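Local coordinates for putative exported protein (Bordetella pertussis Tohama I, PDB 2PFZ) that binds pyroglutamic acid and, as an extracytoplasmic solute receptor, probably hands it to a tripartite ATP-independent periplasmic transporter, at residues Ser12-Glu17 / Ser248-Gln253; Gly32-Thr37 / Gln226-Ala231; Ala152-Ala157 / Lys277-Asp282; Thr189-Tyr194 / Asn257-Ile262. All coordinates share one frame; numbering follows the deposited sequence.

Contact 1: Ser12-Glu17 / Ser248-Gln253; sequences SNLHVE and SWYKEQ
Leu14, in the first turn of helix 14-30, faces Tyr250 of helix 222-256 with their CA atoms 10.8 Å apart, a separation spanned by side chains and two waters. It needs a long side chain, and tyrosine supplies one. With CG beside the backbone N and anti to the carbonyl carbon (chi1 -74°), Tyr250 extends toward the start of helix 14-30, where Asn13 holds the N-cap position. Leu14 meets the ring loosely and obliquely, its CD2 lying 4.4 Å from Tyr250 CE2; leucine suits this buried place, its methyls asking for no polar partner.

Water does the polar joining. Tyr250 OH gives its hydrogen to one water at 2.6 Å, and that water donates to the carbonyl Ser12 O at 2.8 Å. This first water lies in the ring plane, at its edge. A second water donates to Tyr250 OH at 2.7 Å and accepts the hydrogen of Leu14 N at 3.0 Å, serving an amide too early in its helix for the usual intrahelical bond.

The side chain of Leu14 is about 8 Å from the bound pyroglutamic acid. Because the phenol oxygen both gives and accepts, it serves a carbonyl and an amide N-H at once through two waters.

Contact 2: Gly32-Thr37 / Gln226-Ala231; sequences GKLKIT and QALKKA
Ala231 N donates to Ala227 O at 2.8 Å, one of the backbone bonds that wind helix 222-256 around Leu228, the residue that presses on Leu34 and Ile36. Leu34 immediately precedes strand 35-39 and Ile36 lies in it. That strand is the second of a beta-alpha-beta crossover: strand 2-6, helix 14-30 and strand 35-39 follow in order, and the two strands pair in parallel.

The contact is wholly apolar, and branched aliphatic residues suit it. Leu34 and Ile36 are two apart in an extended chain, so both bring their side chains to the face turned toward the helix, while Lys35 between them points off to form a salt bridge with Asp27. Leu34 is extended from its backbone, CG opposite N (chi1 -178°), which carries CD2 to 4.3 Å from Leu228 CD1. Leu228 has the same first torsion and reaches out from the helix to meet it. Both leucines are buried, where a forked end offers methyl groups and no polar atom that would need a partner.

Around the contact, Phe22 and Val26 of helix 14-30 and Trp3 of strand 2-6 add to the hydrophobic surroundings.

Leu228 CD1 also lies 4.4 Å from Ile36 CD1, and since Ile36 CD1 is 4.5 Å from Leu34 CD2, the three methyls form a nearly equilateral triangle.

Contact 3: Ala152-Ala157 / Lys277-Asp282; sequences AELVGA and KRMLDD
Leu154 and Met279 share a first torsion, with CG beside the backbone N and anti to the carbonyl carbon (chi1 -71° and -69°), and this sends each side chain across toward the other helix. Arg278 takes a different course: its CG is anti to N (chi1 166°), and the bends that follow at chi2 and chi3 bring CD and NE against the two methyls of the leucine.

Leu154 is the one residue of 152-157 that makes the contact, and its forked end suits the task, the two methyls straddling Arg278 CD. CD1 sits 3.3 Å from Arg278 CD, a tight approach for two carbons, and CD2 is 3.5 Å from the same atom. Both methyls also lie 3.7 Å from Arg278 NE. The two side chains slide past each other in opposite directions. Met279 instead crosses the leucine at a slant, with CG 3.5 Å and SD 3.9 Å from Leu154 CD1. Its unbranched chain, straight at chi2, lets CG and SD run past the methyl.

The cost is polar: Arg278 NE is buried by the contact and has no partner in the model.

Just beyond Leu154, Gly156 closes its helix with a Schellman motif. Its positive phi favours glycine, and Ala157 N returns to Ala152 O at 2.8 Å.

Helix 266-287 is thereby set against helix 146-155. Met279 also touches Val147, Lys150 and Ile151 of that helix, Leu280 packs on Ile295 and Arg299 of helix 289-299, and Ala152 and Ala157 rest on Trp141 of strand 140-143.

Contact 4: Thr189-Tyr194 / Asn257-Ile262; sequences TKTYEY and NGMAII
Stacking joins Tyr192 to Asn257. The amide of Asn257 lies over one face of the phenol ring, the two planes only 11° apart, with OD1 3.6 Å from Tyr192 CE2. Closer to the backbone, Asn257 CB makes a CH-pi contact, 3.7 Å from the ring centroid and nearly on its normal. Lys190 CA lies near the rim of the opposite face. Asparagine suits this place because its flat amide can lie along the ring while ND2 bonds to Gln253 O in the last turn of the helix.

Apolar contacts centre on the methyl of Met259. Its CG is anti to the backbone N (chi1 -163°), and the bend at chi3 brings CE to 3.5 Å from Tyr192 CA and 3.7 Å from Tyr192 CB. The same methyl touches Thr191 CG2 at 4.1 Å, while Thr191 OG1 is hydrogen-bonded to Tyr179 OH.

Backbone turns set both segments in place. Lys190 and Gly258, each with positive phi, are the C-prime residues of Schellman motifs ending helices 183-188 and 222-256; the glycine accepts such angles without strain. The arrangement thus joins two helix ends where the chain turns into strands 197-199 and 260-262, paired in parallel at one edge of the six-stranded mixed sheet.

In the fold
Helix 222-256 connects three of the contacts: contact 2 near its start, contact 1 near its end, and contact 4 where the chain leaves it for strand 260-262. Contacts 1 and 2 have centres about 26 Å apart, whereas contacts 1 and 4, about 14 Å apart between centres, touch through Lys251 O and Ile261 CG1 at 3.5 Å. Both lie close to the ligand: the side chains of Leu14 and Thr191 are about 8 and 9 Å from pyroglutamic acid, whose pocket includes Ser181, Ser182 and Thr185. Contact 3 uses the helix following pocket residues Arg142 and Tyr144; its centre is about 41 Å from that of contact 2, across the chain's centre.

Contact 1: Ser12-Glu17 / Ser248-Gln253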
# COMPACT_ATOMS: atom_id res chain seq x y z
N SER A 12 -5.66 13.26 -6.57
CA SER A 12 -4.29 13.79 -6.54
C SER A 12 -3.25 12.74 -6.13
O SER A 12 -2.04 12.94 -6.29
CB SER A 12 -4.18 15.04 -5.68
OG SER A 12 -4.56 14.78 -4.35
N ASN A 13 -3.72 11.60 -5.64
CA ASN A 13 -2.81 10.54 -5.21
C ASN A 13 -2.11 9.82 -6.38
O ASN A 13 -2.74 9.53 -7.43
CB ASN A 13 -3.55 9.60 -4.27
CG ASN A 13 -2.78 8.33 -3.95
OD1 ASN A 13 -2.00 8.28 -2.98
ND2 ASN A 13 -2.96 7.33 -4.77
N LEU A 14 -0.82 9.55 -6.20
CA LEU A 14 0.01 8.91 -7.23
C LEU A 14 -0.60 7.61 -7.80
O LEU A 14 -0.56 7.40 -9.03
CB LEU A 14 1.47 8.71 -6.74
CG LEU A 14 1.80 7.59 -5.72
CD1 LEU A 14 2.13 6.26 -6.40
CD2 LEU A 14 2.91 8.01 -4.75
N HIS A 15 -1.18 6.75 -6.96
CA HIS A 15 -1.81 5.51 -7.49
C HIS A 15 -3.01 5.82 -8.38
O HIS A 15 -3.26 5.10 -9.35
CB HIS A 15 -2.29 4.59 -6.37
CG HIS A 15 -1.19 3.97 -5.57
ND1 HIS A 15 -0.46 2.88 -6.00
CD2 HIS A 15 -0.66 4.33 -4.37
CE1 HIS A 15 0.44 2.57 -5.09
NE2 HIS A 15 0.34 3.43 -4.09
N VAL A 16 -3.74 6.88 -8.05
CA VAL A 16 -4.98 7.23 -8.77
C VAL A 16 -4.65 7.98 -10.06
O VAL A 16 -5.30 7.76 -11.11
CB VAL A 16 -5.97 8.00 -7.88
CG1 VAL A 16 -7.31 8.18 -8.59
CG2 VAL A 16 -6.19 7.24 -6.56
N GLU A 17 -3.67 8.89 -9.98
CA GLU A 17 -3.06 9.46 -11.19
C GLU A 17 -2.69 8.33 -12.15
O GLU A 17 -3.00 8.41 -13.34
CB GLU A 17 -1.82 10.29 -10.85
CG GLU A 17 -1.13 10.90 -12.09
CD GLU A 17 0.07 11.78 -11.73
OE1 GLU A 17 0.80 12.24 -12.65
OE2 GLU A 17 0.30 12.01 -10.51
N SER A 248 11.00 11.92 -3.58
CA SER A 248 11.84 13.06 -3.21
C SER A 248 11.06 14.36 -3.31
O SER A 248 11.22 15.22 -2.48
CB SER A 248 13.12 13.15 -4.04
OG SER A 248 12.80 13.12 -5.41
N TRP A 249 10.18 14.48 -4.31
CA TRP A 249 9.36 15.69 -4.45
C TRP A 249 8.47 15.89 -3.23
O TRP A 249 8.35 17.01 -2.73
CB TRP A 249 8.54 15.65 -5.76
CG TRP A 249 7.82 16.95 -6.07
CD1 TRP A 249 8.28 17.98 -6.84
CD2 TRP A 249 6.52 17.33 -5.62
NE1 TRP A 249 7.33 18.99 -6.89
CE2 TRP A 249 6.25 18.61 -6.15
CE3 TRP A 249 5.56 16.71 -4.80
CZ2 TRP A 249 5.05 19.29 -5.88
CZ3 TRP A 249 4.36 17.38 -4.55
CH2 TRP A 249 4.12 18.66 -5.09
N TYR A 250 7.88 14.81 -2.71
CA TYR A 250 6.97 14.97 -1.58
C TYR A 250 7.74 15.38 -0.34
O TYR A 250 7.29 16.25 0.39
CB TYR A 250 6.12 13.73 -1.30
CG TYR A 250 5.00 13.51 -2.29
CD1 TYR A 250 3.90 14.40 -2.36
CD2 TYR A 250 5.03 12.42 -3.16
CE1 TYR A 250 2.87 14.20 -3.29
CE2 TYR A 250 4.01 12.21 -4.07
CZ TYR A 250 2.94 13.09 -4.13
OH TYR A 250 1.96 12.86 -5.07
N LYS A 251 8.89 14.75 -0.11
CA LYS A 251 9.74 15.07 1.05
C LYS A 251 10.17 16.55 1.07
O LYS A 251 10.05 17.21 2.10
CB LYS A 251 10.96 14.14 1.13
CG LYS A 251 10.66 12.82 1.84
CD LYS A 251 11.36 11.62 1.25
CE LYS A 251 12.81 11.82 1.01
NZ LYS A 251 13.50 10.49 0.83
N GLU A 252 10.63 17.06 -0.07
CA GLU A 252 11.06 18.46 -0.19
C GLU A 252 9.86 19.41 -0.11
O GLU A 252 9.97 20.49 0.44
CB GLU A 252 11.83 18.69 -1.51
CG GLU A 252 13.15 17.91 -1.63
CD GLU A 252 14.12 18.22 -0.51
OE1 GLU A 252 14.47 19.40 -0.34
OE2 GLU A 252 14.52 17.28 0.21
N GLN A 253 8.71 19.00 -0.62
CA GLN A 253 7.51 19.82 -0.51
C GLN A 253 7.00 19.87 0.93
O GLN A 253 6.64 20.92 1.41
CB GLN A 253 6.43 19.38 -1.51
CG GLN A 253 5.47 20.49 -1.94
CD GLN A 253 6.06 21.51 -2.93
OE1 GLN A 253 5.42 22.53 -3.20
NE2 GLN A 253 7.25 21.24 -3.47
O HOH W 1 -0.14 14.39 -4.82
O HOH W 2 0.38 11.04 -3.95

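Contact 2: Gly32-Thr37 / Gln226-Ala231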
# COMPACT_ATOMS: atom_id res chain seq x y z
N GLY A 32 -11.66 1.10 -27.54
CA GLY A 32 -12.92 1.57 -26.95
C GLY A 32 -13.89 0.48 -26.54
O GLY A 32 -14.98 0.78 -26.06
N LYS A 33 -13.51 -0.78 -26.70
CA LYS A 33 -14.38 -1.88 -26.34
C LYS A 33 -14.43 -2.12 -24.81
O LYS A 33 -15.33 -2.80 -24.32
CB LYS A 33 -13.99 -3.14 -27.10
CG LYS A 33 -15.09 -4.20 -27.20
CD LYS A 33 -16.32 -3.76 -28.04
CE LYS A 33 -17.51 -4.76 -27.92
NZ LYS A 33 -18.58 -4.41 -26.93
N LEU A 34 -13.48 -1.57 -24.07
CA LEU A 34 -13.54 -1.64 -22.61
C LEU A 34 -13.37 -0.26 -22.00
O LEU A 34 -12.29 0.34 -22.08
CB LEU A 34 -12.52 -2.63 -22.06
CG LEU A 34 -12.49 -2.86 -20.54
CD1 LEU A 34 -13.89 -3.18 -20.00
CD2 LEU A 34 -11.48 -3.96 -20.16
N LYS A 35 -14.43 0.23 -21.36
CA LYS A 35 -14.40 1.54 -20.72
C LYS A 35 -14.50 1.37 -19.23
O LYS A 35 -15.46 0.82 -18.73
CB LYS A 35 -15.50 2.46 -21.23
CG LYS A 35 -15.42 2.69 -22.76
CD LYS A 35 -15.66 4.14 -23.11
CE LYS A 35 -15.91 4.32 -24.60
NZ LYS A 35 -14.66 4.21 -25.41
N ILE A 36 -13.48 1.86 -18.52
CA ILE A 36 -13.46 1.70 -17.07
C ILE A 36 -13.70 3.05 -16.39
O ILE A 36 -13.03 4.05 -16.69
CB ILE A 36 -12.16 1.04 -16.55
CG1 ILE A 36 -11.98 -0.34 -17.17
CG2 ILE A 36 -12.16 0.95 -15.00
CD1 ILE A 36 -10.54 -0.89 -17.04
N THR A 37 -14.69 3.07 -15.52
CA THR A 37 -15.00 4.22 -14.73
C THR A 37 -14.37 4.06 -13.37
O THR A 37 -14.60 3.05 -12.68
CB THR A 37 -16.52 4.37 -14.58
OG1 THR A 37 -17.09 4.54 -15.88
CG2 THR A 37 -16.87 5.59 -13.75
N GLN A 226 -6.34 -9.05 -23.97
CA GLN A 226 -4.92 -8.76 -24.17
C GLN A 226 -4.65 -7.28 -24.02
O GLN A 226 -3.62 -6.90 -23.48
CB GLN A 226 -4.41 -9.34 -25.49
CG GLN A 226 -4.34 -10.87 -25.47
CD GLN A 226 -3.66 -11.41 -24.20
OE1 GLN A 226 -2.44 -11.34 -24.05
NE2 GLN A 226 -4.47 -11.95 -23.27
N ALA A 227 -5.60 -6.46 -24.45
CA ALA A 227 -5.51 -5.01 -24.27
C ALA A 227 -5.45 -4.64 -22.76
O ALA A 227 -4.64 -3.81 -22.34
CB ALA A 227 -6.68 -4.34 -24.93
N LEU A 228 -6.32 -5.26 -21.98
CA LEU A 228 -6.31 -5.11 -20.52
C LEU A 228 -5.00 -5.57 -19.88
O LEU A 228 -4.43 -4.85 -19.07
CB LEU A 228 -7.49 -5.85 -19.91
CG LEU A 228 -7.63 -5.75 -18.39
CD1 LEU A 228 -7.90 -4.31 -17.89
CD2 LEU A 228 -8.70 -6.74 -17.93
N LYS A 229 -4.52 -6.75 -20.22
CA LYS A 229 -3.25 -7.20 -19.66
C LYS A 229 -2.10 -6.26 -20.05
O LYS A 229 -1.27 -5.91 -19.22
CB LYS A 229 -2.95 -8.65 -20.05
CG LYS A 229 -3.75 -9.68 -19.26
CD LYS A 229 -3.30 -11.09 -19.61
CE LYS A 229 -3.76 -12.09 -18.54
NZ LYS A 229 -3.03 -13.41 -18.62
N LYS A 230 -2.07 -5.82 -21.31
CA LYS A 230 -1.00 -4.89 -21.72
C LYS A 230 -1.10 -3.55 -21.01
O LYS A 230 -0.08 -2.97 -20.60
CB LYS A 230 -0.96 -4.71 -23.24
CG LYS A 230 -0.73 -6.03 -23.96
CD LYS A 230 -1.00 -5.93 -25.47
CE LYS A 230 0.29 -5.96 -26.26
NZ LYS A 230 0.04 -6.34 -27.69
N ALA A 231 -2.33 -3.06 -20.87
CA ALA A 231 -2.53 -1.81 -20.15
C ALA A 231 -2.07 -1.99 -18.70
O ALA A 231 -1.46 -1.09 -18.12
CB ALA A 231 -3.99 -1.40 -20.20

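Contact 3: Ala152-Ala157 / Lys277-Asp282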
# COMPACT_ATOMS: atom_id res chain seq x y z
N ALA A 152 2.32 -0.66 15.95
CA ALA A 152 2.00 0.29 17.03
C ALA A 152 2.03 -0.42 18.38
O ALA A 152 2.73 0.01 19.31
CB ALA A 152 0.64 0.95 16.79
N GLU A 153 1.33 -1.55 18.48
CA GLU A 153 1.26 -2.26 19.75
C GLU A 153 2.66 -2.70 20.19
O GLU A 153 2.97 -2.71 21.38
CB GLU A 153 0.34 -3.46 19.66
CG GLU A 153 -1.13 -3.07 19.59
CD GLU A 153 -2.02 -4.23 19.17
OE1 GLU A 153 -1.51 -5.37 19.05
OE2 GLU A 153 -3.22 -4.01 18.98
N LEU A 154 3.49 -3.06 19.21
CA LEU A 154 4.80 -3.60 19.55
C LEU A 154 5.78 -2.52 20.00
O LEU A 154 6.79 -2.84 20.63
CB LEU A 154 5.38 -4.47 18.43
CG LEU A 154 4.68 -5.83 18.24
CD1 LEU A 154 5.17 -6.47 16.95
CD2 LEU A 154 4.84 -6.80 19.44
N VAL A 155 5.50 -1.25 19.68
CA VAL A 155 6.35 -0.15 20.15
C VAL A 155 5.74 0.55 21.38
O VAL A 155 6.30 1.53 21.89
CB VAL A 155 6.74 0.89 19.04
CG1 VAL A 155 7.59 0.23 17.95
CG2 VAL A 155 5.52 1.63 18.44
N GLY A 156 4.61 0.02 21.85
CA GLY A 156 3.87 0.61 22.96
C GLY A 156 2.99 1.79 22.60
O GLY A 156 2.55 2.52 23.49
N ALA A 157 2.74 2.00 21.30
CA ALA A 157 1.79 3.04 20.89
C ALA A 157 0.36 2.50 20.99
O ALA A 157 0.14 1.29 21.19
CB ALA A 157 2.08 3.54 19.47
N LYS A 277 12.03 -8.37 13.08
CA LYS A 277 12.44 -9.78 13.21
C LYS A 277 11.42 -10.60 14.01
O LYS A 277 11.11 -11.74 13.66
CB LYS A 277 13.82 -9.93 13.84
CG LYS A 277 14.96 -9.55 12.90
CD LYS A 277 16.15 -10.49 13.11
CE LYS A 277 17.15 -9.95 14.13
NZ LYS A 277 18.22 -9.17 13.43
N ARG A 278 10.91 -10.00 15.07
CA ARG A 278 9.79 -10.60 15.82
C ARG A 278 8.58 -10.81 14.90
O ARG A 278 8.02 -11.91 14.85
CB ARG A 278 9.44 -9.68 16.99
CG ARG A 278 8.13 -9.97 17.66
CD ARG A 278 7.44 -8.66 18.04
NE ARG A 278 8.36 -7.54 18.38
CZ ARG A 278 9.02 -7.41 19.53
NH1 ARG A 278 8.91 -8.33 20.48
NH2 ARG A 278 9.82 -6.36 19.72
N MET A 279 8.20 -9.78 14.15
CA MET A 279 7.05 -9.92 13.24
C MET A 279 7.27 -10.93 12.10
O MET A 279 6.31 -11.59 11.66
CB MET A 279 6.62 -8.56 12.69
CG MET A 279 6.00 -7.66 13.76
SD MET A 279 5.51 -6.07 13.09
CE MET A 279 4.01 -6.50 12.20
N LEU A 280 8.51 -11.06 11.62
CA LEU A 280 8.83 -12.05 10.58
C LEU A 280 8.77 -13.46 11.15
O LEU A 280 8.24 -14.38 10.51
CB LEU A 280 10.22 -11.79 9.96
CG LEU A 280 10.74 -12.86 8.96
CD1 LEU A 280 9.81 -13.03 7.77
CD2 LEU A 280 12.14 -12.48 8.45
N ASP A 281 9.31 -13.63 12.37
CA ASP A 281 9.15 -14.91 13.07
C ASP A 281 7.66 -15.29 13.20
O ASP A 281 7.25 -16.40 12.80
CB ASP A 281 9.84 -14.90 14.44
CG ASP A 281 9.83 -16.27 15.08
OD1 ASP A 281 10.45 -17.19 14.51
OD2 ASP A 281 9.19 -16.44 16.14
N ASP A 282 6.85 -14.37 13.71
CA ASP A 282 5.43 -14.62 13.86
C ASP A 282 4.83 -14.98 12.50
O ASP A 282 4.03 -15.92 12.39
CB ASP A 282 4.72 -13.36 14.39
CG ASP A 282 5.03 -13.03 15.83
OD1 ASP A 282 5.55 -13.90 16.54
OD2 ASP A 282 4.73 -11.89 16.25

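Contact 4: Thr189-Tyr194 / Asn257-Ile262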
# COMPACT_ATOMS: atom_id res chain seq x y z
N THR A 189 -2.85 14.89 2.55
CA THR A 189 -3.80 15.09 3.64
C THR A 189 -3.44 16.34 4.43
O THR A 189 -4.04 16.63 5.49
CB THR A 189 -3.87 13.86 4.58
OG1 THR A 189 -2.58 13.60 5.16
CG2 THR A 189 -4.42 12.61 3.85
N LYS A 190 -2.47 17.09 3.91
CA LYS A 190 -1.90 18.26 4.58
C LYS A 190 -1.57 17.99 6.04
O LYS A 190 -1.94 18.77 6.93
CB LYS A 190 -2.84 19.46 4.43
CG LYS A 190 -2.95 19.95 3.01
CD LYS A 190 -3.13 21.47 2.95
CE LYS A 190 -4.59 21.86 2.94
NZ LYS A 190 -5.02 22.11 1.55
N THR A 191 -0.87 16.87 6.28
CA THR A 191 -0.45 16.43 7.63
C THR A 191 0.44 17.47 8.32
O THR A 191 0.43 17.60 9.54
CB THR A 191 0.24 15.04 7.56
OG1 THR A 191 -0.77 14.07 7.33
CG2 THR A 191 0.95 14.66 8.87
N TYR A 192 1.18 18.23 7.51
CA TYR A 192 2.03 19.32 8.01
C TYR A 192 1.30 20.41 8.81
O TYR A 192 1.93 21.13 9.60
CB TYR A 192 2.81 19.94 6.86
CG TYR A 192 1.96 20.45 5.70
CD1 TYR A 192 1.82 19.70 4.53
CD2 TYR A 192 1.31 21.69 5.77
CE1 TYR A 192 1.05 20.17 3.46
CE2 TYR A 192 0.55 22.16 4.71
CZ TYR A 192 0.42 21.40 3.57
OH TYR A 192 -0.32 21.89 2.52
N GLU A 193 -0.01 20.54 8.62
CA GLU A 193 -0.79 21.47 9.43
C GLU A 193 -0.84 21.05 10.92
O GLU A 193 -0.94 21.90 11.81
CB GLU A 193 -2.19 21.64 8.83
CG GLU A 193 -2.17 22.34 7.47
CD GLU A 193 -3.54 22.46 6.83
OE1 GLU A 193 -4.47 21.77 7.26
OE2 GLU A 193 -3.68 23.27 5.87
N TYR A 194 -0.72 19.75 11.19
CA TYR A 194 -0.97 19.22 12.52
C TYR A 194 0.19 18.46 13.12
O TYR A 194 0.30 18.33 14.34
CB TYR A 194 -2.18 18.29 12.49
CG TYR A 194 -3.45 18.98 12.08
CD1 TYR A 194 -4.17 19.74 13.00
CD2 TYR A 194 -3.92 18.89 10.77
CE1 TYR A 194 -5.34 20.39 12.62
CE2 TYR A 194 -5.10 19.52 10.39
CZ TYR A 194 -5.80 20.27 11.32
OH TYR A 194 -6.96 20.90 10.94
N ASN A 257 6.76 23.15 3.47
CA ASN A 257 5.57 23.40 4.28
C ASN A 257 5.75 23.36 5.79
O ASN A 257 4.77 23.39 6.56
CB ASN A 257 4.45 22.46 3.84
CG ASN A 257 3.68 23.01 2.68
OD1 ASN A 257 2.98 24.02 2.81
ND2 ASN A 257 3.80 22.38 1.52
N GLY A 258 7.01 23.29 6.22
CA GLY A 258 7.37 23.40 7.63
C GLY A 258 7.53 22.11 8.42
O GLY A 258 7.63 22.15 9.64
N MET A 259 7.55 20.97 7.73
CA MET A 259 7.81 19.68 8.39
C MET A 259 9.32 19.42 8.44
O MET A 259 10.05 19.76 7.51
CB MET A 259 7.09 18.55 7.63
CG MET A 259 6.91 17.24 8.40
SD MET A 259 5.93 16.05 7.45
CE MET A 259 4.30 16.71 7.70
N ALA A 260 9.80 18.85 9.54
CA ALA A 260 11.19 18.43 9.63
C ALA A 260 11.25 17.05 9.01
O ALA A 260 10.58 16.14 9.47
CB ALA A 260 11.65 18.37 11.07
N ILE A 261 12.05 16.90 7.95
CA ILE A 261 12.35 15.58 7.41
C ILE A 261 13.65 15.05 8.03
O ILE A 261 14.73 15.62 7.82
CB ILE A 261 12.47 15.61 5.87
CG1 ILE A 261 11.33 16.47 5.24
CG2 ILE A 261 12.49 14.17 5.29
CD1 ILE A 261 9.89 16.01 5.56
N ILE A 262 13.55 13.96 8.79
CA ILE A 262 14.64 13.52 9.65
C ILE A 262 15.09 12.08 9.33
O ILE A 262 14.28 11.16 9.41
CB ILE A 262 14.25 13.60 11.18
CG1 ILE A 262 13.64 14.97 11.53
CG2 ILE A 262 15.47 13.29 12.05
CD1 ILE A 262 12.75 14.98 12.76